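Local coordinates for S-M checkpoint control protein rad4 (Schizosaccharomyces pombe, PDB 4BU0) that acts as a scaffold in DNA replication and the S-M checkpoint, its first two BRCT domains, which make up this chain, binding phosphorylated Crb2, at residues A[4-12]-A[74-82]; A[49-57]-A[98-106]. All blocks are in the same frame, centred on the assembly; numbering follows the deposited sequence.

Contact 1: A[4-12]-A[74-82]; sequences SKPLKGFVI and WIPVLYESW
Leu7, held where a type I turn over residues 5–8 passes into a type II turn over 7–10, faces Ile75 and Leu78 of helix 74–83, and the two backbones stay well apart, 8.5 Å at their closest CA atoms, those of Pro6 and Trp82. Leu7 CD2 meets Leu78 CD2 tip to tip at 3.7 Å, while Leu7 CD1 lies 3.5 Å from Ile75 CD1, a methyl that Ile12 CD1 also reaches end-on. Phe10 CD2 comes to the edge of the Trp74 indole, 3.8 Å from its CH2. The Pro6 ring lies over one face of Trp82 in a CH-pi contact, CG standing 3.7 Å from the centroid of the five-membered ring. Lys5 NZ, hydrogen-bonded to Lys31 O, is 3.8 Å from Trp82 CZ2. With CG of Trp82 opposite the backbone N (chi1 179°), the indole extends from the helix to meet the proline. Leucine in place of Trp82 would probably cost Pro6 its aromatic face and open a gap beside Lys5. This is BRCT packing: the lead-in and start of the first strand of the parallel sheet, order 2-1-3-4, lie against the domain's C-terminal helix, buried at Leu7, Ile12, Ile75 and Leu78, nearer the surface at Pro6 and Trp82.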
ATOM      1  N   SER A   4      -4.359 -14.487  27.336  1.00 37.28           N
ATOM      2  CA  SER A   4      -5.717 -15.015  27.179  1.00 36.53           C
ATOM      3  C   SER A   4      -6.601 -14.028  26.402  1.00 38.24           C
ATOM      4  O   SER A   4      -7.071 -13.026  26.939  1.00 40.21           O
ATOM      5  CB  SER A   4      -6.340 -15.366  28.531  1.00 39.59           C
ATOM      6  OG  SER A   4      -7.654 -15.885  28.383  1.00 41.14           O
ATOM      7  N   LYS A   5      -6.842 -14.364  25.130  1.00 30.13           N
ATOM      8  CA  LYS A   5      -7.607 -13.621  24.130  1.00 24.97           C
ATOM      9  C   LYS A   5      -7.125 -12.153  24.037  1.00 18.48           C
ATOM     10  O   LYS A   5      -7.955 -11.227  24.138  1.00 16.03           O
ATOM     11  CB  LYS A   5      -9.129 -13.715  24.366  1.00 27.89           C
ATOM     12  CG  LYS A   5      -9.661 -15.129  24.650  1.00 44.72           C
ATOM     13  CD  LYS A   5      -9.465 -16.124  23.507  1.00 58.65           C
ATOM     14  CE  LYS A   5      -8.631 -17.305  23.941  1.00 73.74           C
ATOM     15  NZ  LYS A   5      -7.182 -17.085  23.691  1.00 82.34           N
ATOM     16  N   PRO A   6      -5.826 -11.897  23.722  1.00 12.80           N
ATOM     17  CA  PRO A   6      -5.372 -10.500  23.580  1.00 12.35           C
ATOM     18  C   PRO A   6      -6.094  -9.741  22.480  1.00 13.29           C
ATOM     19  O   PRO A   6      -6.160  -8.512  22.560  1.00 13.02           O
ATOM     20  CB  PRO A   6      -3.893 -10.617  23.193  1.00 14.97           C
ATOM     21  CG  PRO A   6      -3.497 -11.991  23.512  1.00 19.05           C
ATOM     22  CD  PRO A   6      -4.714 -12.851  23.502  1.00 14.18           C
ATOM     23  N   LEU A   7      -6.579 -10.463  21.414  1.00  9.49           N
ATOM     24  CA  LEU A   7      -7.244  -9.776  20.301  1.00  7.70           C
ATOM     25  C   LEU A   7      -8.763  -9.827  20.387  1.00 10.15           C
ATOM     26  O   LEU A   7      -9.425  -9.589  19.383  1.00  9.85           O
ATOM     27  CB  LEU A   7      -6.767 -10.304  18.935  1.00  7.52           C
ATOM     28  CG  LEU A   7      -5.282 -10.073  18.619  1.00  9.66           C
ATOM     29  CD1 LEU A   7      -5.009 -10.435  17.160  1.00 10.17           C
ATOM     30  CD2 LEU A   7      -4.856  -8.597  18.857  1.00  9.78           C
ATOM     31  N   LYS A   8      -9.335 -10.063  21.588  1.00 10.77           N
ATOM     32  CA  LYS A   8     -10.790  -9.964  21.733  1.00 11.68           C
ATOM     33  C   LYS A   8     -11.261  -8.562  21.279  1.00 12.42           C
ATOM     34  O   LYS A   8     -10.610  -7.566  21.612  1.00 12.95           O
ATOM     35  CB  LYS A   8     -11.183 -10.198  23.200  1.00 13.54           C
ATOM     36  CG  LYS A   8     -12.702 -10.135  23.421  1.00 24.66           C
ATOM     37  CD  LYS A   8     -13.085 -10.622  24.820  1.00 33.48           C
ATOM     38  CE  LYS A   8     -14.589 -10.692  24.972  1.00 52.03           C
ATOM     39  NZ  LYS A   8     -14.998 -11.114  26.342  1.00 65.77           N
ATOM     40  N   GLY A   9     -12.292  -8.532  20.443  1.00 12.38           N
ATOM     41  CA  GLY A   9     -12.804  -7.268  19.935  1.00 12.42           C
ATOM     42  C   GLY A   9     -12.207  -6.852  18.606  1.00 15.88           C
ATOM     43  O   GLY A   9     -12.747  -5.954  17.939  1.00 16.36           O
ATOM     44  N   PHE A  10     -11.074  -7.477  18.204  1.00 10.55           N
ATOM     45  CA  PHE A  10     -10.509  -7.179  16.885  1.00  9.82           C
ATOM     46  C   PHE A  10     -11.260  -7.948  15.823  1.00 10.63           C
ATOM     47  O   PHE A  10     -11.685  -9.083  16.069  1.00 10.59           O
ATOM     48  CB  PHE A  10      -9.021  -7.576  16.818  1.00 10.24           C
ATOM     49  CG  PHE A  10      -8.047  -6.662  17.495  1.00 10.58           C
ATOM     50  CD1 PHE A  10      -8.097  -6.458  18.872  1.00 12.19           C
ATOM     51  CD2 PHE A  10      -7.006  -6.083  16.776  1.00 12.91           C
ATOM     52  CE1 PHE A  10      -7.170  -5.621  19.501  1.00 12.44           C
ATOM     53  CE2 PHE A  10      -6.061  -5.261  17.410  1.00 15.00           C
ATOM     54  CZ  PHE A  10      -6.159  -5.023  18.761  1.00 12.98           C
ATOM     55  N   VAL A  11     -11.404  -7.357  14.617  1.00  8.24           N
ATOM     56  CA  VAL A  11     -12.099  -7.987  13.496  1.00  8.50           C
ATOM     57  C   VAL A  11     -11.153  -7.821  12.326  1.00 10.61           C
ATOM     58  O   VAL A  11     -10.953  -6.702  11.844  1.00  9.99           O
ATOM     59  CB  VAL A  11     -13.513  -7.418  13.246  1.00 11.88           C
ATOM     60  CG1 VAL A  11     -14.185  -8.158  12.093  1.00 12.08           C
ATOM     61  CG2 VAL A  11     -14.371  -7.514  14.515  1.00 11.74           C
ATOM     62  N   ILE A  12     -10.530  -8.930  11.926  1.00  8.16           N
ATOM     63  CA  ILE A  12      -9.487  -8.882  10.903  0.72  7.33           C
ATOM     64  C   ILE A  12      -9.973  -9.386   9.561  1.00 10.32           C
ATOM     65  O   ILE A  12     -10.736 -10.330   9.473  1.00 11.12           O
ATOM     66  CB  ILE A  12      -8.298  -9.707  11.448  0.72 10.17           C
ATOM     67  CG1 ILE A  12      -7.668  -8.952  12.659  0.72 10.41           C
ATOM     68  CG2 ILE A  12      -7.252 -10.061  10.349  0.72 11.90           C
ATOM     69  CD1 ILE A  12      -6.811  -9.790  13.557  0.72 16.18           C
ATOM     70  N   TRP A  74       2.260  -8.906  10.824  1.00  7.48           N
ATOM     71  CA  TRP A  74       1.726  -8.547  12.129  1.00  7.43           C
ATOM     72  C   TRP A  74       1.235  -9.724  12.966  1.00  8.58           C
ATOM     73  O   TRP A  74       1.731  -9.945  14.074  1.00  7.64           O
ATOM     74  CB  TRP A  74       0.612  -7.497  11.978  1.00  6.50           C
ATOM     75  CG  TRP A  74      -0.065  -7.168  13.269  1.00  6.34           C
ATOM     76  CD1 TRP A  74       0.535  -6.872  14.467  1.00  8.90           C
ATOM     77  CD2 TRP A  74      -1.475  -7.171  13.508  1.00  6.24           C
ATOM     78  NE1 TRP A  74      -0.430  -6.681  15.445  1.00  8.85           N
ATOM     79  CE2 TRP A  74      -1.668  -6.848  14.877  1.00  9.23           C
ATOM     80  CE3 TRP A  74      -2.602  -7.370  12.685  1.00  7.19           C
ATOM     81  CZ2 TRP A  74      -2.948  -6.778  15.453  1.00  9.50           C
ATOM     82  CZ3 TRP A  74      -3.870  -7.255  13.255  1.00  8.69           C
ATOM     83  CH2 TRP A  74      -4.023  -6.974  14.624  1.00  9.10           C
ATOM     84  N   ILE A  75       0.276 -10.480  12.448  1.00  6.31           N
ATOM     85  CA  ILE A  75      -0.314 -11.556  13.245  1.00  7.02           C
ATOM     86  C   ILE A  75       0.721 -12.655  13.566  1.00  8.21           C
ATOM     87  O   ILE A  75       0.838 -13.024  14.735  1.00  9.77           O
ATOM     88  CB  ILE A  75      -1.582 -12.111  12.587  1.00  9.13           C
ATOM     89  CG1 ILE A  75      -2.767 -11.087  12.677  1.00  9.48           C
ATOM     90  CG2 ILE A  75      -1.957 -13.489  13.179  1.00  9.35           C
ATOM     91  CD1 ILE A  75      -3.251 -10.763  14.144  1.00  9.08           C
ATOM     92  N   PRO A  76       1.528 -13.152  12.608  1.00  8.22           N
ATOM     93  CA  PRO A  76       2.532 -14.149  12.992  1.00  7.81           C
ATOM     94  C   PRO A  76       3.510 -13.649  14.054  1.00  9.45           C
ATOM     95  O   PRO A  76       3.853 -14.414  14.957  1.00 11.17           O
ATOM     96  CB  PRO A  76       3.244 -14.428  11.664  1.00  9.92           C
ATOM     97  CG  PRO A  76       2.165 -14.226  10.634  1.00 12.98           C
ATOM     98  CD  PRO A  76       1.488 -12.962  11.146  1.00 10.19           C
ATOM     99  N   VAL A  77       3.937 -12.353  14.001  1.00  7.66           N
ATOM    100  CA  VAL A  77       4.875 -11.849  14.990  1.00  7.29           C
ATOM    101  C   VAL A  77       4.187 -11.732  16.375  1.00  9.99           C
ATOM    102  O   VAL A  77       4.761 -12.127  17.408  1.00 10.58           O
ATOM    103  CB  VAL A  77       5.528 -10.512  14.544  1.00 11.67           C
ATOM    104  CG1 VAL A  77       6.336  -9.880  15.673  1.00 12.11           C
ATOM    105  CG2 VAL A  77       6.425 -10.736  13.317  1.00 11.58           C
ATOM    106  N   LEU A  78       2.960 -11.188  16.416  1.00  7.33           N
ATOM    107  CA  LEU A  78       2.274 -11.070  17.698  1.00  7.83           C
ATOM    108  C   LEU A  78       1.971 -12.461  18.289  1.00  8.63           C
ATOM    109  O   LEU A  78       2.195 -12.695  19.492  1.00  8.42           O
ATOM    110  CB  LEU A  78       0.964 -10.297  17.478  1.00  7.64           C
ATOM    111  CG  LEU A  78       0.031 -10.231  18.678  1.00  9.01           C
ATOM    112  CD1 LEU A  78       0.695  -9.425  19.845  1.00 10.44           C
ATOM    113  CD2 LEU A  78      -1.286  -9.567  18.265  1.00 10.49           C
ATOM    114  N   TYR A  79       1.495 -13.380  17.431  1.00  7.87           N
ATOM    115  CA  TYR A  79       1.224 -14.745  17.891  1.00  7.51           C
ATOM    116  C   TYR A  79       2.481 -15.376  18.478  1.00 10.55           C
ATOM    117  O   TYR A  79       2.412 -15.992  19.546  1.00 10.36           O
ATOM    118  CB  TYR A  79       0.753 -15.582  16.702  1.00  8.50           C
ATOM    119  CG  TYR A  79       0.389 -16.990  17.098  1.00 10.26           C
ATOM    120  CD1 TYR A  79      -0.873 -17.287  17.592  1.00 10.49           C
ATOM    121  CD2 TYR A  79       1.296 -18.034  16.943  1.00 10.65           C
ATOM    122  CE1 TYR A  79      -1.230 -18.585  17.925  1.00 11.98           C
ATOM    123  CE2 TYR A  79       0.944 -19.343  17.258  1.00 11.32           C
ATOM    124  CZ  TYR A  79      -0.309 -19.608  17.774  1.00 12.70           C
ATOM    125  OH  TYR A  79      -0.667 -20.903  18.081  1.00 13.72           O
ATOM    126  N   GLU A  80       3.637 -15.195  17.800  1.00  8.70           N
ATOM    127  CA  GLU A  80       4.869 -15.780  18.316  1.00  9.26           C
ATOM    128  C   GLU A  80       5.215 -15.272  19.710  1.00 12.12           C
ATOM    129  O   GLU A  80       5.584 -16.062  20.587  1.00 13.32           O
ATOM    130  CB  GLU A  80       6.009 -15.486  17.348  1.00 11.28           C
ATOM    131  CG  GLU A  80       7.220 -16.355  17.622  1.00 15.39           C
ATOM    132  CD  GLU A  80       6.944 -17.840  17.460  1.00 32.72           C
ATOM    133  OE1 GLU A  80       6.142 -18.227  16.574  1.00 29.77           O
ATOM    134  OE2 GLU A  80       7.489 -18.613  18.275  1.00 33.10           O
ATOM    135  N   SER A  81       5.057 -13.963  19.955  1.00  9.99           N
ATOM    136  CA  SER A  81       5.362 -13.416  21.273  0.57  9.86           C
ATOM    137  C   SER A  81       4.412 -13.971  22.317  1.00 12.55           C
ATOM    138  O   SER A  81       4.839 -14.384  23.407  1.00 13.30           O
ATOM    139  CB  SER A  81       5.286 -11.891  21.261  0.57 14.20           C
ATOM    140  OG  SER A  81       6.415 -11.323  20.620  0.57 22.37           O
ATOM    141  N   TRP A  82       3.128 -14.032  21.985  1.00  8.60           N
ATOM    142  CA  TRP A  82       2.109 -14.510  22.893  1.00  8.88           C
ATOM    143  C   TRP A  82       2.279 -15.995  23.262  1.00 11.74           C
ATOM    144  O   TRP A  82       2.204 -16.338  24.444  1.00 11.01           O
ATOM    145  CB  TRP A  82       0.762 -14.281  22.213  1.00  9.71           C
ATOM    146  CG  TRP A  82      -0.400 -14.744  23.025  1.00 10.33           C
ATOM    147  CD1 TRP A  82      -0.810 -14.244  24.230  1.00 13.00           C
ATOM    148  CD2 TRP A  82      -1.357 -15.735  22.650  1.00 10.76           C
ATOM    149  NE1 TRP A  82      -1.971 -14.867  24.627  1.00 13.17           N
ATOM    150  CE2 TRP A  82      -2.333 -15.781  23.673  1.00 14.59           C
ATOM    151  CE3 TRP A  82      -1.505 -16.570  21.528  1.00 13.90           C
ATOM    152  CZ2 TRP A  82      -3.451 -16.618  23.598  1.00 15.86           C
ATOM    153  CZ3 TRP A  82      -2.616 -17.395  21.455  1.00 16.98           C
ATOM    154  CH2 TRP A  82      -3.549 -17.448  22.503  1.00 17.80           C
TER

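Contact 2: A[49-57]-A[98-106]. Unlike the reference sequence in segment 98-106: Leu98 (reference Phe).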
ATOM      1  N   ALA A  49      -3.053  -6.188   4.335  1.00  8.53           N
ATOM      2  CA  ALA A  49      -3.011  -6.010   2.881  1.00  9.01           C
ATOM      3  C   ALA A  49      -1.694  -6.411   2.246  1.00 11.70           C
ATOM      4  O   ALA A  49      -0.628  -6.090   2.785  1.00 11.10           O
ATOM      5  CB  ALA A  49      -3.266  -4.545   2.574  1.00 10.08           C
ATOM      6  N   GLY A  50      -1.790  -7.044   1.068  1.00  9.87           N
ATOM      7  CA  GLY A  50      -0.623  -7.454   0.293  1.00 10.39           C
ATOM      8  C   GLY A  50      -0.439  -6.650  -0.974  1.00 12.25           C
ATOM      9  O   GLY A  50       0.496  -6.913  -1.740  1.00 13.97           O
ATOM     10  N   ASP A  51      -1.341  -5.665  -1.199  1.00  9.32           N
ATOM     11  CA  ASP A  51      -1.379  -4.791  -2.377  0.58 10.07           C
ATOM     12  C   ASP A  51      -2.309  -3.635  -2.098  1.00 14.15           C
ATOM     13  O   ASP A  51      -3.174  -3.751  -1.227  1.00 14.28           O
ATOM     14  CB  ASP A  51      -1.878  -5.583  -3.608  0.58 12.61           C
ATOM     15  CG  ASP A  51      -1.586  -4.949  -4.959  0.58 18.02           C
ATOM     16  OD1 ASP A  51      -0.766  -4.003  -5.010  0.58 16.04           O
ATOM     17  OD2 ASP A  51      -2.099  -5.461  -5.976  0.58 22.22           O
ATOM     18  N   PHE A  52      -2.170  -2.538  -2.836  1.00 11.05           N
ATOM     19  CA  PHE A  52      -3.055  -1.387  -2.716  1.00 10.62           C
ATOM     20  C   PHE A  52      -4.130  -1.412  -3.801  1.00 12.07           C
ATOM     21  O   PHE A  52      -5.129  -0.709  -3.665  1.00 12.28           O
ATOM     22  CB  PHE A  52      -2.250  -0.067  -2.828  1.00 11.52           C
ATOM     23  CG  PHE A  52      -1.568   0.089  -4.171  1.00 11.19           C
ATOM     24  CD1 PHE A  52      -2.231   0.665  -5.239  1.00 11.83           C
ATOM     25  CD2 PHE A  52      -0.272  -0.362  -4.366  1.00 12.42           C
ATOM     26  CE1 PHE A  52      -1.621   0.745  -6.505  1.00 11.69           C
ATOM     27  CE2 PHE A  52       0.342  -0.264  -5.617  1.00 13.41           C
ATOM     28  CZ  PHE A  52      -0.336   0.291  -6.675  1.00 12.38           C
ATOM     29  N   ASP A  53      -3.917  -2.173  -4.903  1.00 12.20           N
ATOM     30  CA  ASP A  53      -4.836  -2.143  -6.032  1.00 12.68           C
ATOM     31  C   ASP A  53      -5.927  -3.193  -5.889  1.00 17.91           C
ATOM     32  O   ASP A  53      -5.999  -4.141  -6.678  1.00 18.59           O
ATOM     33  CB  ASP A  53      -4.080  -2.329  -7.359  1.00 14.74           C
ATOM     34  CG  ASP A  53      -4.920  -1.971  -8.570  1.00 24.90           C
ATOM     35  OD1 ASP A  53      -6.038  -1.435  -8.381  1.00 23.14           O
ATOM     36  OD2 ASP A  53      -4.455  -2.217  -9.709  1.00 31.78           O
ATOM     37  N   THR A  54      -6.745  -3.040  -4.857  1.00 14.06           N
ATOM     38  CA  THR A  54      -7.882  -3.932  -4.625  1.00 12.72           C
ATOM     39  C   THR A  54      -9.095  -3.139  -4.166  1.00 14.53           C
ATOM     40  O   THR A  54      -8.953  -2.131  -3.468  1.00 14.13           O
ATOM     41  CB  THR A  54      -7.591  -5.033  -3.558  1.00 17.07           C
ATOM     42  OG1 THR A  54      -7.680  -4.458  -2.249  1.00 13.86           O
ATOM     43  CG2 THR A  54      -6.273  -5.778  -3.773  1.00 17.99           C
ATOM     44  N   PRO A  55     -10.318  -3.656  -4.423  1.00 14.42           N
ATOM     45  CA  PRO A  55     -11.516  -2.972  -3.930  1.00 14.13           C
ATOM     46  C   PRO A  55     -11.565  -2.799  -2.394  1.00 13.62           C
ATOM     47  O   PRO A  55     -12.020  -1.752  -1.907  1.00 14.92           O
ATOM     48  CB  PRO A  55     -12.647  -3.896  -4.404  1.00 16.08           C
ATOM     49  CG  PRO A  55     -12.123  -4.515  -5.630  1.00 20.69           C
ATOM     50  CD  PRO A  55     -10.673  -4.783  -5.314  1.00 16.72           C
ATOM     51  N   LYS A  56     -11.074  -3.808  -1.622  1.00 12.41           N
ATOM     52  CA  LYS A  56     -11.058  -3.676  -0.154  1.00 11.21           C
ATOM     53  C   LYS A  56     -10.130  -2.553   0.276  1.00 11.71           C
ATOM     54  O   LYS A  56     -10.474  -1.733   1.121  1.00 11.81           O
ATOM     55  CB  LYS A  56     -10.589  -4.972   0.519  1.00 11.49           C
ATOM     56  CG  LYS A  56     -11.625  -6.105   0.526  1.00 11.98           C
ATOM     57  CD  LYS A  56     -11.016  -7.353   1.155  1.00 11.88           C
ATOM     58  CE  LYS A  56     -12.028  -8.496   1.221  1.00 14.01           C
ATOM     59  NZ  LYS A  56     -11.349  -9.758   1.633  1.00 12.91           N
ATOM     60  N   TYR A  57      -8.897  -2.534  -0.309  1.00 11.55           N
ATOM     61  CA  TYR A  57      -7.968  -1.485   0.060  1.00 10.58           C
ATOM     62  C   TYR A  57      -8.519  -0.122  -0.311  1.00 11.67           C
ATOM     63  O   TYR A  57      -8.467   0.810   0.485  1.00 11.44           O
ATOM     64  CB  TYR A  57      -6.617  -1.724  -0.641  1.00 10.97           C
ATOM     65  CG  TYR A  57      -5.532  -0.765  -0.209  1.00  9.71           C
ATOM     66  CD1 TYR A  57      -5.496   0.549  -0.689  1.00  9.98           C
ATOM     67  CD2 TYR A  57      -4.495  -1.186   0.617  1.00 10.20           C
ATOM     68  CE1 TYR A  57      -4.496   1.432  -0.296  1.00  8.25           C
ATOM     69  CE2 TYR A  57      -3.469  -0.312   0.999  1.00 10.04           C
ATOM     70  CZ  TYR A  57      -3.458   0.988   0.507  1.00 10.56           C
ATOM     71  OH  TYR A  57      -2.449   1.854   0.873  1.00 10.61           O
ATOM     72  N   LEU A  98       2.399  -1.624  10.911  1.00  8.92           N
ATOM     73  CA  LEU A  98       1.536  -0.965   9.949  1.00  9.20           C
ATOM     74  C   LEU A  98       2.135  -1.187   8.574  1.00 11.13           C
ATOM     75  O   LEU A  98       3.371  -1.193   8.422  1.00 12.32           O
ATOM     76  CB  LEU A  98       1.450   0.550  10.250  1.00  9.82           C
ATOM     77  CG  LEU A  98       0.699   0.925  11.500  1.00 14.89           C
ATOM     78  CD1 LEU A  98       0.927   2.426  11.834  1.00 17.48           C
ATOM     79  CD2 LEU A  98      -0.771   0.680  11.347  1.00 15.91           C
ATOM     80  N   LEU A  99       1.287  -1.344   7.567  1.00  9.20           N
ATOM     81  CA  LEU A  99       1.829  -1.508   6.220  1.00  8.24           C
ATOM     82  C   LEU A  99       2.490  -0.206   5.767  1.00 10.41           C
ATOM     83  O   LEU A  99       1.912   0.871   5.984  1.00 10.67           O
ATOM     84  CB  LEU A  99       0.709  -1.857   5.249  1.00  7.61           C
ATOM     85  CG  LEU A  99       1.164  -2.354   3.858  1.00 10.18           C
ATOM     86  CD1 LEU A  99       1.798  -3.794   3.926  1.00 10.52           C
ATOM     87  CD2 LEU A  99       0.003  -2.361   2.878  1.00 11.82           C
ATOM     88  N   PRO A 100       3.692  -0.272   5.144  1.00  9.01           N
ATOM     89  CA  PRO A 100       4.307   0.960   4.610  1.00  8.80           C
ATOM     90  C   PRO A 100       3.344   1.614   3.632  1.00  9.74           C
ATOM     91  O   PRO A 100       2.704   0.912   2.850  1.00 10.01           O
ATOM     92  CB  PRO A 100       5.562   0.442   3.903  1.00 10.64           C
ATOM     93  CG  PRO A 100       5.916  -0.825   4.687  1.00 14.96           C
ATOM     94  CD  PRO A 100       4.550  -1.455   4.902  1.00 11.51           C
ATOM     95  N   THR A 101       3.230   2.943   3.671  1.00  8.49           N
ATOM     96  CA  THR A 101       2.225   3.628   2.866  1.00  8.13           C
ATOM     97  C   THR A 101       2.311   3.277   1.405  1.00 11.12           C
ATOM     98  O   THR A 101       1.274   3.032   0.765  1.00 13.07           O
ATOM     99  CB  THR A 101       2.364   5.142   3.048  1.00 14.50           C
ATOM    100  OG1 THR A 101       2.104   5.424   4.430  1.00 17.82           O
ATOM    101  CG2 THR A 101       1.376   5.929   2.180  1.00 16.80           C
ATOM    102  N   LEU A 102       3.553   3.242   0.859  1.00  9.09           N
ATOM    103  CA  LEU A 102       3.759   3.001  -0.567  1.00  8.77           C
ATOM    104  C   LEU A 102       4.166   1.559  -0.901  1.00 11.37           C
ATOM    105  O   LEU A 102       4.780   1.289  -1.940  1.00 11.01           O
ATOM    106  CB  LEU A 102       4.796   4.011  -1.106  1.00  8.96           C
ATOM    107  CG  LEU A 102       4.392   5.474  -0.882  1.00 11.52           C
ATOM    108  CD1 LEU A 102       5.468   6.407  -1.428  1.00 12.16           C
ATOM    109  CD2 LEU A 102       3.032   5.817  -1.558  1.00 13.56           C
ATOM    110  N   PHE A 103       3.732   0.598  -0.053  1.00 10.64           N
ATOM    111  CA  PHE A 103       3.980  -0.809  -0.300  1.00 10.26           C
ATOM    112  C   PHE A 103       3.451  -1.168  -1.691  1.00 11.85           C
ATOM    113  O   PHE A 103       2.301  -0.828  -2.039  1.00 12.14           O
ATOM    114  CB  PHE A 103       3.284  -1.644   0.800  1.00 11.53           C
ATOM    115  CG  PHE A 103       3.583  -3.111   0.731  1.00 13.18           C
ATOM    116  CD1 PHE A 103       4.837  -3.599   1.085  1.00 17.25           C
ATOM    117  CD2 PHE A 103       2.625  -4.009   0.291  1.00 14.37           C
ATOM    118  CE1 PHE A 103       5.116  -4.973   1.015  1.00 19.36           C
ATOM    119  CE2 PHE A 103       2.899  -5.376   0.232  1.00 17.35           C
ATOM    120  CZ  PHE A 103       4.141  -5.846   0.596  1.00 16.83           C
ATOM    121  N   LYS A 104       4.309  -1.824  -2.479  1.00 10.00           N
ATOM    122  CA  LYS A 104       4.028  -2.296  -3.840  1.00 10.94           C
ATOM    123  C   LYS A 104       3.934  -1.167  -4.871  1.00 12.70           C
ATOM    124  O   LYS A 104       3.687  -1.463  -6.053  1.00 13.08           O
ATOM    125  CB  LYS A 104       2.777  -3.186  -3.946  1.00 13.99           C
ATOM    126  CG  LYS A 104       2.960  -4.556  -3.278  1.00 22.71           C
ATOM    127  CD  LYS A 104       3.791  -5.518  -4.091  1.00 34.52           C
ATOM    128  CE  LYS A 104       3.546  -6.952  -3.674  1.00 49.84           C
ATOM    129  NZ  LYS A 104       4.310  -7.314  -2.451  1.00 63.19           N
ATOM    130  N   CYS A 105       4.169   0.089  -4.465  1.00  9.66           N
ATOM    131  CA  CYS A 105       4.212   1.162  -5.467  1.00  8.77           C
ATOM    132  C   CYS A 105       5.571   1.136  -6.131  1.00 11.13           C
ATOM    133  O   CYS A 105       6.585   0.917  -5.465  1.00 11.32           O
ATOM    134  CB  CYS A 105       3.958   2.535  -4.853  1.00  8.56           C
ATOM    135  SG  CYS A 105       2.277   2.767  -4.248  1.00 12.47           S
ATOM    136  N   ARG A 106       5.588   1.446  -7.434  1.00  8.77           N
ATOM    137  CA  ARG A 106       6.810   1.554  -8.244  1.00  8.16           C
ATOM    138  C   ARG A 106       6.647   2.886  -8.918  1.00  9.31           C
ATOM    139  O   ARG A 106       5.782   3.028  -9.785  1.00  8.43           O
ATOM    140  CB  ARG A 106       6.926   0.393  -9.236  1.00  9.71           C
ATOM    141  CG  ARG A 106       7.022  -0.951  -8.516  1.00 13.11           C
ATOM    142  CD  ARG A 106       7.213  -2.122  -9.488  1.00 15.06           C
ATOM    143  NE  ARG A 106       8.591  -2.173  -9.978  1.00 20.48           N
ATOM    144  CZ  ARG A 106       9.603  -2.747  -9.330  1.00 35.46           C
ATOM    145  NH1 ARG A 106       9.401  -3.348  -8.160  1.00 24.60           N
ATOM    146  NH2 ARG A 106      10.825  -2.719  -9.843  1.00 32.33           N
TER
HETATM  147  O   HOH W   1       2.241  -8.964  -0.994  1.00 23.34           O
HETATM  148  O   HOH W   2      -0.495   1.045   2.294  1.00 18.32           O
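Phe103 presents one ring face to Leu99 CD1, a neighbour in its own segment, while its edge meets the backbone of Gly50, with CE2 3.5 Å from Gly50 O. Two carbonyls approach the Phe52 ring at its edge: Phe103 O is 3.5 Å from Phe52 CD2, and Lys104 O lies near Phe52 CE2. Cys105 SG comes in obliquely, 4.3 Å from the Phe52 ring centroid and 29° off the normal, a sulfur-aromatic contact. Phe52 CG sits between the backbone N and the carbonyl carbon (chi1 62°), which turns the ring out to the 103–105 backbone. The third ring, Tyr57, carries Phe52 CA over the centre of one face and has Leu99 CD2 at its edge.

The contact joins the two BRCT domains of the pair: residues 49–57 run from the third strand of the first domain's sheet into helix 55–63, and residues 98–106 connect helix 74–83 to strand 106–110, ending on the first residue of that strand. Val177, from the second domain, touches both Phe52 and Cys105, and its N is hydrogen-bonded to Tyr57 OH.

No direct hydrogen bond crosses between the segments, but a water links them: it donates to Gly50 O at 2.8 Å and accepts from Lys104 NZ, tying the bent lysine chain to the loop. Asp51 N is buried here without a partner. Thr54 caps helix 55–63, its OG1 accepting from Tyr57 N at 3.0 Å and 166°, close to straight. On that helix, Lys56 NZ bonds to a modified side chain of the bound peptide. Nearer the start of residues 98–106, Leu99 sends CD1 to within 3.5 Å of Ala49 O and CD2 to 3.9 Å from Ala49 CB.

Both contacts involve the first BRCT domain, but they serve different levels of its architecture. Contact 1 lies within the domain, near the N-terminus, its centre about 20 Å from that of the chain; the centre of contact 2 is about 3 Å from it, where the domains meet. The two contact centres are 21 Å apart, and their nearest atoms, about 6 Å from each other, do not touch. The chemistry follows the place. Contact 1 is chiefly apolar packing between the lead-in and start of strand 11–15 and a helix, with its proline–indole end nearer the surface. Contact 2, likewise only partly buried, mixes aromatic edges, backbone carbonyls, a thiol and a bridging water. Contact 1 joins elements of one BRCT domain, contact 2 elements of both.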